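Slr0280 protein (Synechocystis sp., PDB 5H3K) is of unknown function but carries a region of the phosphodiester glycosidase family, so it may act on a phosphodiester-linked sugar. Local coordinates at residues V167-S172 / V188-S193; E277-Q282 / I605-R610; A334-N339 / I542-S547. All blocks are in the same frame, centred on the assembly; numbering follows the deposited sequence.

Contact 1: residues V167-S172 / V188-S193; sequences VVLELS and VTINAS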
ATOM      1  N   VAL A 167      19.028  -8.770  23.681  1.00 10.81           N
ATOM      2  CA  VAL A 167      19.255 -10.204  23.706  1.00 12.68           C
ATOM      3  C   VAL A 167      20.292 -10.519  22.637  1.00 13.32           C
ATOM      4  O   VAL A 167      20.184 -10.056  21.500  1.00 13.33           O
ATOM      5  CB  VAL A 167      17.958 -10.989  23.423  1.00 11.72           C
ATOM      6  CG1 VAL A 167      18.235 -12.485  23.370  1.00 12.25           C
ATOM      7  CG2 VAL A 167      16.913 -10.667  24.481  1.00 10.97           C
ATOM      8  N   VAL A 168      21.309 -11.289  22.998  1.00 11.54           N
ATOM      9  CA  VAL A 168      22.364 -11.621  22.050  1.00 11.18           C
ATOM     10  C   VAL A 168      22.422 -13.126  21.822  1.00 14.66           C
ATOM     11  O   VAL A 168      22.560 -13.902  22.775  1.00 14.16           O
ATOM     12  CB  VAL A 168      23.743 -11.110  22.538  1.00 13.86           C
ATOM     13  CG1 VAL A 168      24.854 -11.581  21.605  1.00 16.21           C
ATOM     14  CG2 VAL A 168      23.740  -9.588  22.655  1.00 17.12           C
ATOM     15  N   LEU A 169      22.281 -13.544  20.567  1.00  7.87           N
ATOM     16  CA  LEU A 169      22.488 -14.943  20.220  1.00 11.11           C
ATOM     17  C   LEU A 169      23.866 -15.090  19.594  1.00 13.03           C
ATOM     18  O   LEU A 169      24.090 -14.588  18.489  1.00 12.38           O
ATOM     19  CB  LEU A 169      21.454 -15.416  19.199  1.00 10.85           C
ATOM     20  CG  LEU A 169      20.027 -15.770  19.598  1.00 18.74           C
ATOM     21  CD1 LEU A 169      19.531 -14.957  20.755  1.00 16.02           C
ATOM     22  CD2 LEU A 169      19.146 -15.522  18.399  1.00 19.07           C
ATOM     23  N   GLU A 170      24.786 -15.773  20.281  1.00 11.91           N
ATOM     24  CA  GLU A 170      26.064 -16.128  19.661  1.00 12.23           C
ATOM     25  C   GLU A 170      25.869 -17.314  18.722  1.00 14.26           C
ATOM     26  O   GLU A 170      25.237 -18.313  19.086  1.00 13.71           O
ATOM     27  CB  GLU A 170      27.149 -16.444  20.704  1.00 13.77           C
ATOM     28  CG  GLU A 170      28.475 -16.880  20.046  1.00 18.06           C
ATOM     29  CD  GLU A 170      29.629 -17.028  21.027  1.00 25.93           C
ATOM     30  OE1 GLU A 170      29.587 -16.395  22.105  1.00 27.80           O
ATOM     31  OE2 GLU A 170      30.588 -17.769  20.708  1.00 25.18           O
ATOM     32  N   LEU A 171      26.386 -17.194  17.502  1.00 12.30           N
ATOM     33  CA  LEU A 171      26.156 -18.197  16.469  1.00  9.51           C
ATOM     34  C   LEU A 171      27.469 -18.796  15.979  1.00 11.32           C
ATOM     35  O   LEU A 171      28.502 -18.134  16.013  1.00 11.15           O
ATOM     36  CB  LEU A 171      25.454 -17.551  15.279  1.00 13.16           C
ATOM     37  CG  LEU A 171      24.160 -16.802  15.593  1.00 13.89           C
ATOM     38  CD1 LEU A 171      23.669 -16.067  14.346  1.00 12.44           C
ATOM     39  CD2 LEU A 171      23.122 -17.796  16.094  1.00 12.39           C
ATOM     40  N   SER A 172      27.422 -20.032  15.484  1.00  9.79           N
ATOM     41  CA  SER A 172      28.615 -20.675  14.932  1.00 14.56           C
ATOM     42  C   SER A 172      28.920 -20.211  13.507  1.00 17.51           C
ATOM     43  O   SER A 172      30.076 -20.239  13.065  1.00 13.98           O
ATOM     44  CB  SER A 172      28.460 -22.189  14.948  1.00 13.93           C
ATOM     45  OG  SER A 172      27.420 -22.588  14.084  1.00 11.71           O
ATOM     46  N   VAL A 188      11.383 -13.460  16.411  1.00  6.26           N
ATOM     47  CA  VAL A 188      12.538 -13.529  15.533  1.00  6.37           C
ATOM     48  C   VAL A 188      12.706 -14.983  15.099  1.00  9.50           C
ATOM     49  O   VAL A 188      12.834 -15.880  15.939  1.00  9.39           O
ATOM     50  CB  VAL A 188      13.822 -13.024  16.255  1.00  8.24           C
ATOM     51  CG1 VAL A 188      15.048 -13.214  15.369  1.00  8.78           C
ATOM     52  CG2 VAL A 188      13.682 -11.568  16.655  1.00  8.86           C
ATOM     53  N   THR A 189      12.673 -15.233  13.792  1.00  7.28           N
ATOM     54  CA  THR A 189      12.909 -16.578  13.278  1.00  7.68           C
ATOM     55  C   THR A 189      14.318 -16.597  12.717  1.00 13.44           C
ATOM     56  O   THR A 189      14.684 -15.721  11.924  1.00  9.01           O
ATOM     57  CB  THR A 189      11.907 -16.963  12.168  1.00  9.43           C
ATOM     58  OG1 THR A 189      10.568 -16.797  12.649  1.00 10.69           O
ATOM     59  CG2 THR A 189      12.099 -18.412  11.732  1.00  8.84           C
ATOM     60  N   ILE A 190      15.113 -17.573  13.147  1.00  8.89           N
ATOM     61  CA  ILE A 190      16.492 -17.718  12.676  1.00 12.26           C
ATOM     62  C   ILE A 190      16.727 -19.124  12.141  1.00 11.71           C
ATOM     63  O   ILE A 190      16.364 -20.115  12.787  1.00 10.16           O
ATOM     64  CB  ILE A 190      17.505 -17.508  13.808  1.00 16.76           C
ATOM     65  CG1 ILE A 190      17.174 -16.262  14.612  1.00 21.26           C
ATOM     66  CG2 ILE A 190      18.928 -17.439  13.253  1.00 13.50           C
ATOM     67  CD1 ILE A 190      16.925 -16.571  16.064  1.00 25.08           C
ATOM     68  N   ASN A 191      17.338 -19.218  10.966  1.00 10.64           N
ATOM     69  CA  ASN A 191      17.686 -20.513  10.408  1.00 12.48           C
ATOM     70  C   ASN A 191      18.991 -20.997  11.040  1.00 15.35           C
ATOM     71  O   ASN A 191      20.018 -21.114  10.368  1.00 12.46           O
ATOM     72  CB  ASN A 191      17.799 -20.444   8.878  1.00 15.46           C
ATOM     73  CG  ASN A 191      18.149 -21.803   8.239  1.00 24.01           C
ATOM     74  OD1 ASN A 191      18.813 -21.856   7.198  1.00 24.24           O
ATOM     75  ND2 ASN A 191      17.706 -22.899   8.862  1.00 16.99           N
ATOM     76  N   ALA A 192      18.940 -21.243  12.347  1.00 12.01           N
ATOM     77  CA  ALA A 192      20.066 -21.784  13.106  1.00 10.59           C
ATOM     78  C   ALA A 192      19.479 -22.715  14.153  1.00 14.94           C
ATOM     79  O   ALA A 192      18.470 -22.385  14.778  1.00 14.14           O
ATOM     80  CB  ALA A 192      20.853 -20.666  13.785  1.00 10.68           C
ATOM     81  N   SER A 193      20.105 -23.872  14.345  1.00 15.20           N
ATOM     82  CA  SER A 193      19.595 -24.873  15.276  1.00 15.90           C
ATOM     83  C   SER A 193      20.056 -24.533  16.680  1.00 15.31           C
ATOM     84  O   SER A 193      21.102 -23.913  16.864  1.00 18.85           O
ATOM     85  CB  SER A 193      20.084 -26.266  14.885  1.00 19.78           C
ATOM     86  OG  SER A 193      21.494 -26.346  14.990  1.00 18.42           O
TER
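Ala192, whose CB packs against Leu171, has its backbone O hydrogen-bonded to Ser236 OG, which ties the chain to strand 235-241 just where 188-193 turns. A weak bond from Ala192 N to Ile190 O, 2.8 Å long, closes an inverse gamma turn centred on Asn191, and the methyl of Ala192 then faces the other strand. Across the contact everything is apolar. Leu169 and Ile190 reach toward each other tip to tip, with Leu169 CD2 and Ile190 CD1 3.4 Å apart, tighter than two methyls usually pack. Both side chains are turned well off a staggered second torsion (chi2 32° in Leu169, 121° in Ile190), which suggests a pinched fit, though so short a pair may owe something to the modelling of the two side chains. Leu171 is more relaxed: its CD2 lies 4.3 Å from Ala192 CB. The strands belong to separate four-stranded antiparallel sheets with the same strand order, and the side chains meet between them as in a beta-sandwich. Leu169 and Leu171 also lie on Val156 and Ile153 of strand 153-161, while Ile190 touches Val238 of its own sheet and Leu259 on strand 258-264 of the facing one.

Contact 2: residues E277-Q282 / I605-R610; sequences EGITWQ and IGVFVR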
ATOM      1  N   GLU A 277      16.140   5.275 -10.522  1.00 11.38           N
ATOM      2  CA  GLU A 277      16.047   6.646 -10.986  1.00 13.26           C
ATOM      3  C   GLU A 277      14.626   7.144 -10.744  1.00 12.88           C
ATOM      4  O   GLU A 277      13.650   6.514 -11.183  1.00 15.47           O
ATOM      5  CB  GLU A 277      16.395   6.761 -12.471  1.00 14.83           C
ATOM      6  CG  GLU A 277      15.990   8.112 -13.045  1.00 19.12           C
ATOM      7  CD  GLU A 277      16.751   8.490 -14.308  1.00 31.44           C
ATOM      8  OE1 GLU A 277      17.687   7.755 -14.685  1.00 35.55           O
ATOM      9  OE2 GLU A 277      16.408   9.529 -14.917  1.00 36.82           O
ATOM     10  N   GLY A 278      14.514   8.242 -10.008  1.00 12.08           N
ATOM     11  CA  GLY A 278      13.224   8.859  -9.760  1.00 13.03           C
ATOM     12  C   GLY A 278      12.487   8.327  -8.543  1.00 11.48           C
ATOM     13  O   GLY A 278      11.381   8.786  -8.261  1.00 10.36           O
ATOM     14  N   ILE A 279      13.075   7.369  -7.828  1.00  8.23           N
ATOM     15  CA  ILE A 279      12.423   6.836  -6.621  1.00  6.85           C
ATOM     16  C   ILE A 279      13.378   6.722  -5.432  1.00  9.30           C
ATOM     17  O   ILE A 279      14.406   6.040  -5.513  1.00  8.66           O
ATOM     18  CB  ILE A 279      11.789   5.451  -6.862  1.00  9.13           C
ATOM     19  CG1 ILE A 279      10.714   5.515  -7.951  1.00  9.57           C
ATOM     20  CG2 ILE A 279      11.179   4.920  -5.557  1.00  7.77           C
ATOM     21  CD1 ILE A 279      10.046   4.193  -8.246  1.00 12.57           C
ATOM     22  N   THR A 280      13.021   7.367  -4.325  1.00  6.74           N
ATOM     23  CA  THR A 280      13.823   7.339  -3.100  1.00  6.56           C
ATOM     24  C   THR A 280      13.004   6.916  -1.881  1.00  8.37           C
ATOM     25  O   THR A 280      11.919   7.454  -1.631  1.00  7.71           O
ATOM     26  CB  THR A 280      14.440   8.711  -2.841  1.00 12.71           C
ATOM     27  OG1 THR A 280      15.221   9.082  -3.981  1.00 12.42           O
ATOM     28  CG2 THR A 280      15.337   8.684  -1.604  1.00 11.12           C
ATOM     29  N   TRP A 281      13.531   5.947  -1.129  1.00  6.83           N
ATOM     30  CA  TRP A 281      12.871   5.407   0.065  1.00 10.33           C
ATOM     31  C   TRP A 281      13.567   5.960   1.316  1.00 10.04           C
ATOM     32  O   TRP A 281      14.793   5.926   1.406  1.00  8.69           O
ATOM     33  CB  TRP A 281      12.920   3.863  -0.013  1.00 10.66           C
ATOM     34  CG  TRP A 281      12.873   3.073   1.276  1.00 10.67           C
ATOM     35  CD1 TRP A 281      12.235   3.391   2.437  1.00 12.50           C
ATOM     36  CD2 TRP A 281      13.504   1.803   1.500  1.00  9.18           C
ATOM     37  NE1 TRP A 281      12.420   2.389   3.369  1.00 11.87           N
ATOM     38  CE2 TRP A 281      13.201   1.417   2.822  1.00 12.90           C
ATOM     39  CE3 TRP A 281      14.281   0.967   0.706  1.00  9.69           C
ATOM     40  CZ2 TRP A 281      13.664   0.212   3.364  1.00 12.06           C
ATOM     41  CZ3 TRP A 281      14.741  -0.227   1.251  1.00 15.98           C
ATOM     42  CH2 TRP A 281      14.428  -0.592   2.563  1.00 12.99           C
ATOM     43  N   GLN A 282      12.802   6.515   2.261  1.00  6.94           N
ATOM     44  CA  GLN A 282      13.402   7.021   3.492  1.00  7.95           C
ATOM     45  C   GLN A 282      12.657   6.549   4.711  1.00  7.98           C
ATOM     46  O   GLN A 282      11.431   6.408   4.684  1.00  7.50           O
ATOM     47  CB  GLN A 282      13.461   8.557   3.499  1.00  8.43           C
ATOM     48  CG  GLN A 282      14.333   9.131   2.401  1.00 15.75           C
ATOM     49  CD  GLN A 282      14.109  10.615   2.187  1.00 22.79           C
ATOM     50  OE1 GLN A 282      13.429  11.031   1.240  1.00 21.06           O
ATOM     51  NE2 GLN A 282      14.688  11.421   3.059  1.00 16.87           N
ATOM     52  N   ILE A 605      -2.861   3.260  -4.457  1.00  3.80           N
ATOM     53  CA  ILE A 605      -2.209   3.991  -5.534  1.00  2.49           C
ATOM     54  C   ILE A 605      -0.918   3.244  -5.820  1.00  4.81           C
ATOM     55  O   ILE A 605      -0.106   3.044  -4.914  1.00  4.17           O
ATOM     56  CB  ILE A 605      -1.931   5.446  -5.144  1.00  4.47           C
ATOM     57  CG1 ILE A 605      -3.250   6.211  -4.964  1.00  4.67           C
ATOM     58  CG2 ILE A 605      -1.070   6.162  -6.199  1.00  3.91           C
ATOM     59  CD1 ILE A 605      -3.074   7.594  -4.319  1.00  5.90           C
ATOM     60  N   GLY A 606      -0.725   2.836  -7.073  1.00  4.30           N
ATOM     61  CA  GLY A 606       0.454   2.076  -7.469  1.00  3.00           C
ATOM     62  C   GLY A 606       1.373   2.901  -8.359  1.00  3.80           C
ATOM     63  O   GLY A 606       0.919   3.732  -9.146  1.00  6.36           O
ATOM     64  N   VAL A 607       2.674   2.679  -8.217  1.00  3.16           N
ATOM     65  CA  VAL A 607       3.682   3.333  -9.039  1.00  3.90           C
ATOM     66  C   VAL A 607       4.316   2.282  -9.945  1.00  5.94           C
ATOM     67  O   VAL A 607       4.704   1.203  -9.494  1.00  3.93           O
ATOM     68  CB  VAL A 607       4.776   3.970  -8.165  1.00  5.09           C
ATOM     69  CG1 VAL A 607       5.841   4.650  -9.050  1.00  7.54           C
ATOM     70  CG2 VAL A 607       4.164   4.986  -7.214  1.00  4.05           C
ATOM     71  N   PHE A 608       4.405   2.595 -11.228  1.00  6.36           N
ATOM     72  CA  PHE A 608       4.945   1.654 -12.199  1.00  7.31           C
ATOM     73  C   PHE A 608       6.149   2.275 -12.890  1.00 12.30           C
ATOM     74  O   PHE A 608       6.176   3.480 -13.165  1.00  9.70           O
ATOM     75  CB  PHE A 608       3.859   1.269 -13.209  1.00  9.15           C
ATOM     76  CG  PHE A 608       2.729   0.486 -12.600  1.00 10.41           C
ATOM     77  CD1 PHE A 608       1.668   1.133 -11.975  1.00  6.90           C
ATOM     78  CD2 PHE A 608       2.757  -0.900 -12.609  1.00  8.87           C
ATOM     79  CE1 PHE A 608       0.635   0.396 -11.394  1.00  9.23           C
ATOM     80  CE2 PHE A 608       1.737  -1.638 -12.037  1.00  8.13           C
ATOM     81  CZ  PHE A 608       0.678  -0.989 -11.425  1.00  8.14           C
ATOM     82  N   VAL A 609       7.163   1.456 -13.134  1.00 11.29           N
ATOM     83  CA  VAL A 609       8.366   1.916 -13.811  1.00 13.02           C
ATOM     84  C   VAL A 609       8.525   1.092 -15.080  1.00 17.27           C
ATOM     85  O   VAL A 609       8.711  -0.120 -15.013  1.00 18.70           O
ATOM     86  CB  VAL A 609       9.605   1.771 -12.916  1.00 13.84           C
ATOM     87  CG1 VAL A 609      10.841   2.311 -13.635  1.00 17.36           C
ATOM     88  CG2 VAL A 609       9.398   2.521 -11.604  1.00 11.45           C
ATOM     89  N   ARG A 610       8.420   1.748 -16.233  1.00 18.08           N
ATOM     90  CA  ARG A 610       8.427   1.052 -17.519  1.00 22.16           C
ATOM     91  C   ARG A 610       9.346   1.716 -18.536  1.00 24.84           C
ATOM     92  O   ARG A 610      10.522   1.936 -18.262  1.00 29.80           O
ATOM     93  CB  ARG A 610       7.009   0.974 -18.082  1.00 26.35           C
ATOM     94  CG  ARG A 610       6.093   0.081 -17.260  1.00 33.35           C
ATOM     95  CD  ARG A 610       4.620   0.347 -17.506  1.00 30.24           C
ATOM     96  NE  ARG A 610       3.789  -0.656 -16.844  1.00 40.34           N
ATOM     97  CZ  ARG A 610       2.478  -0.539 -16.661  1.00 40.42           C
ATOM     98  NH1 ARG A 610       1.844   0.546 -17.086  1.00 40.68           N
ATOM     99  NH2 ARG A 610       1.803  -1.508 -16.049  1.00 31.60           N
TER
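A seam between two beta sheets runs through this contact: Ile279, at the start of strand 279-288 in an eight-stranded antiparallel sheet, lays its end against Val607 and Val609 on the last strand of the chain, 600-609, which belongs to another sheet. One methyl does the work. Ile279 CD1 comes 3.8 Å from Val609 CG2, the two side chains meeting at a slant, and 4.3 Å from Val607 CG1. Since those two valine methyls are themselves 4.9 Å apart, the isoleucine tip bridges them. It gets there because the side chain is fully stretched: CG1 stands anti to the carbonyl carbon (chi1 -61°) and CD1 continues in line (chi2 180°). Val609 presents CG2, the branch beside its backbone N.

Behind Ile279 the chain makes a tight hairpin turn. Glu277 and Gly278 link strand 271-276 to strand 279-288 with angles close to a type II turn, and at Gly278 phi is positive, where a side chain would be jammed against the carbonyl O of Glu277. The other strand falls largely within the region assigned to the phosphodiester glycosidase family, and the alternation of its residues sorts the two faces. Val607 and Val609 point to the eight-stranded sheet, where Val607 also meets Ile300 and Ile279 rests on Val298. Phe608 points the other way and packs on Ala334 and on Ser308 and Leu312 of strand 307-313. Its CB also sits over the centre of the Arg610 guanidinium, 4.1 Å above that plane, so the side chain of Arg610, the C-terminal residue, doubles back alongside Phe608.

Contact 3: residues A334-N339 / I542-S547; sequences AAVAIN and IILVAS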
ATOM      1  N   ALA A 334       3.151  -3.695  -9.105  1.00  5.94           N
ATOM      2  CA  ALA A 334       3.500  -2.309  -8.810  1.00  6.28           C
ATOM      3  C   ALA A 334       4.872  -2.254  -8.149  1.00  5.08           C
ATOM      4  O   ALA A 334       5.172  -3.037  -7.244  1.00  4.30           O
ATOM      5  CB  ALA A 334       2.451  -1.667  -7.896  1.00  4.82           C
ATOM      6  N   ALA A 335       5.708  -1.320  -8.592  1.00  4.75           N
ATOM      7  CA  ALA A 335       6.996  -1.116  -7.950  1.00  4.15           C
ATOM      8  C   ALA A 335       6.829  -0.520  -6.554  1.00  4.16           C
ATOM      9  O   ALA A 335       7.592  -0.848  -5.644  1.00  5.56           O
ATOM     10  CB  ALA A 335       7.881  -0.213  -8.809  1.00  6.16           C
ATOM     11  N   VAL A 336       5.860   0.385  -6.404  1.00  3.83           N
ATOM     12  CA  VAL A 336       5.498   0.973  -5.108  1.00  2.68           C
ATOM     13  C   VAL A 336       3.981   1.003  -5.009  1.00  3.39           C
ATOM     14  O   VAL A 336       3.291   1.211  -6.014  1.00  4.92           O
ATOM     15  CB  VAL A 336       6.008   2.444  -4.942  1.00  4.80           C
ATOM     16  CG1 VAL A 336       6.098   2.828  -3.462  1.00  3.22           C
ATOM     17  CG2 VAL A 336       7.368   2.646  -5.603  1.00  4.30           C
ATOM     18  N   ALA A 337       3.437   0.804  -3.812  1.00  2.65           N
ATOM     19  CA  ALA A 337       2.006   1.010  -3.630  1.00  2.37           C
ATOM     20  C   ALA A 337       1.723   1.467  -2.223  1.00  3.21           C
ATOM     21  O   ALA A 337       2.432   1.091  -1.289  1.00  5.75           O
ATOM     22  CB  ALA A 337       1.223  -0.267  -3.946  1.00  2.77           C
ATOM     23  N   ILE A 338       0.696   2.298  -2.069  1.00  3.41           N
ATOM     24  CA  ILE A 338       0.203   2.662  -0.742  1.00  1.91           C
ATOM     25  C   ILE A 338      -1.304   2.437  -0.739  1.00  2.24           C
ATOM     26  O   ILE A 338      -1.970   2.609  -1.766  1.00  1.75           O
ATOM     27  CB  ILE A 338       0.587   4.116  -0.357  1.00  1.67           C
ATOM     28  CG1 ILE A 338       0.310   4.370   1.131  1.00  2.32           C
ATOM     29  CG2 ILE A 338      -0.128   5.139  -1.254  1.00  2.46           C
ATOM     30  CD1 ILE A 338       0.833   5.722   1.634  1.00  3.20           C
ATOM     31  N   ASN A 339      -1.850   2.008   0.392  1.00  2.94           N
ATOM     32  CA  ASN A 339      -3.302   1.912   0.526  1.00  1.90           C
ATOM     33  C   ASN A 339      -3.927   3.288   0.293  1.00  3.33           C
ATOM     34  O   ASN A 339      -3.311   4.339   0.579  1.00  3.24           O
ATOM     35  CB  ASN A 339      -3.670   1.416   1.926  1.00  2.02           C
ATOM     36  CG  ASN A 339      -3.433   2.469   2.975  1.00  2.76           C
ATOM     37  OD1 ASN A 339      -2.284   2.784   3.310  1.00  2.44           O
ATOM     38  ND2 ASN A 339      -4.521   3.061   3.480  1.00  2.12           N
ATOM     39  N   ILE A 542       6.135  13.438  -5.916  1.00  5.84           N
ATOM     40  CA  ILE A 542       5.056  12.854  -5.134  1.00  6.81           C
ATOM     41  C   ILE A 542       5.636  12.118  -3.943  1.00  7.43           C
ATOM     42  O   ILE A 542       6.605  11.374  -4.081  1.00  7.38           O
ATOM     43  CB  ILE A 542       4.240  11.887  -6.000  1.00  7.53           C
ATOM     44  CG1 ILE A 542       3.523  12.674  -7.110  1.00  9.47           C
ATOM     45  CG2 ILE A 542       3.259  11.060  -5.128  1.00  7.33           C
ATOM     46  CD1 ILE A 542       2.949  11.801  -8.212  1.00 13.35           C
ATOM     47  N   ILE A 543       5.062  12.333  -2.763  1.00  6.12           N
ATOM     48  CA  ILE A 543       5.498  11.605  -1.577  1.00  5.36           C
ATOM     49  C   ILE A 543       4.368  10.714  -1.080  1.00  5.09           C
ATOM     50  O   ILE A 543       3.249  11.173  -0.885  1.00  5.26           O
ATOM     51  CB  ILE A 543       5.931  12.560  -0.441  1.00  8.05           C
ATOM     52  CG1 ILE A 543       6.845  13.655  -0.994  1.00 11.63           C
ATOM     53  CG2 ILE A 543       6.656  11.790   0.654  1.00  7.97           C
ATOM     54  CD1 ILE A 543       7.001  14.831  -0.056  1.00 18.09           C
ATOM     55  N   LEU A 544       4.657   9.428  -0.932  1.00  3.46           N
ATOM     56  CA  LEU A 544       3.731   8.505  -0.289  1.00  4.38           C
ATOM     57  C   LEU A 544       4.218   8.361   1.146  1.00  4.90           C
ATOM     58  O   LEU A 544       5.412   8.112   1.383  1.00  5.17           O
ATOM     59  CB  LEU A 544       3.732   7.153  -0.999  1.00  3.21           C
ATOM     60  CG  LEU A 544       3.519   7.167  -2.516  1.00  4.48           C
ATOM     61  CD1 LEU A 544       3.471   5.741  -3.049  1.00  3.17           C
ATOM     62  CD2 LEU A 544       2.240   7.896  -2.892  1.00  4.61           C
ATOM     63  N   VAL A 545       3.311   8.508   2.110  1.00  3.89           N
ATOM     64  CA  VAL A 545       3.690   8.610   3.525  1.00  2.64           C
ATOM     65  C   VAL A 545       2.893   7.660   4.416  1.00  4.15           C
ATOM     66  O   VAL A 545       1.666   7.614   4.329  1.00  4.38           O
ATOM     67  CB  VAL A 545       3.416  10.045   4.042  1.00  4.21           C
ATOM     68  CG1 VAL A 545       3.876  10.191   5.501  1.00  3.23           C
ATOM     69  CG2 VAL A 545       4.089  11.075   3.149  1.00  3.78           C
ATOM     70  N   ALA A 546       3.590   6.907   5.265  1.00  2.72           N
ATOM     71  CA  ALA A 546       2.953   6.049   6.273  1.00  3.68           C
ATOM     72  C   ALA A 546       3.551   6.355   7.640  1.00  4.78           C
ATOM     73  O   ALA A 546       4.777   6.297   7.808  1.00  5.02           O
ATOM     74  CB  ALA A 546       3.163   4.555   5.934  1.00  4.49           C
ATOM     75  N   SER A 547       2.697   6.671   8.610  1.00  4.16           N
ATOM     76  CA  SER A 547       3.130   6.934   9.980  1.00  6.01           C
ATOM     77  C   SER A 547       2.382   6.035  10.950  1.00  6.52           C
ATOM     78  O   SER A 547       1.226   5.681  10.728  1.00  5.96           O
ATOM     79  CB  SER A 547       2.922   8.400  10.361  1.00  6.90           C
ATOM     80  OG  SER A 547       1.542   8.701  10.445  1.00 11.69           O
TER
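Strands 336-339 and 542-547 pass face to face at a steep angle, their axes 8.1 Å apart at closest approach and their N-to-C directions 53° apart. Ile338 and Leu544 mark the nearest point, CA to CA 6.8 Å, and the join is made by side chains. Leu544 is wedged between two residues: its CD1 touches Val336 CG1 at 3.9 Å, and its CD2 lies 4.0 Å from Ile338 CG2. Ile338 and Leu544 slide past one another in opposite directions, so Ile338 carries on beyond the leucine to the backbone that follows it. With CG1 anti to the backbone N (chi1 -169°) and the chain extended, Ile338 CD1 rests 3.4 Å from Val545 O and 3.8 Å from Val545 N, a methyl laid on the peptide backbone; CG2 is thereby turned to Leu544. An alanine in place of Ile338 would remove both branches, and is likely to leave a gap beside Leu544 and strip the packing from the backbone of Val545. At the start of strand 336-339, Ala335 and Val336 both face Val607 in a classic beta bulge.

At the other end, Asn339 is held by Ser532 OG and Ser583 N at its OD1 and by Asp577 O at its ND2. Strand 542-547 lies between strands 291-300 and 531-536 of its sheet: Val336 also touches Val298 of the first, and Leu544 touches Ile534 of the second. On the far face Val545 turns its side chain away from 334-339, to Phe561 and Leu565 of helix 558-567.

From the N terminus, contact 1 comes first and closes a short excursion of 15 residues, joining the two facing four-stranded sheets. It is complete before contact 2 opens at 277-282, and its centre stays 35 Å from that of contact 2 and 33 Å from that of contact 3. Contact 2 then spans 322 residues to the C-terminal strand, and contact 3 begins and ends within that span; nothing crosses. Both join the eight-stranded sheet to the six-stranded one, with centres 9 Å apart. They meet directly where strands 336-339 and 600-609 run side by side: Val607 N lies 2.7 Å from Val336 O, a probable hydrogen bond.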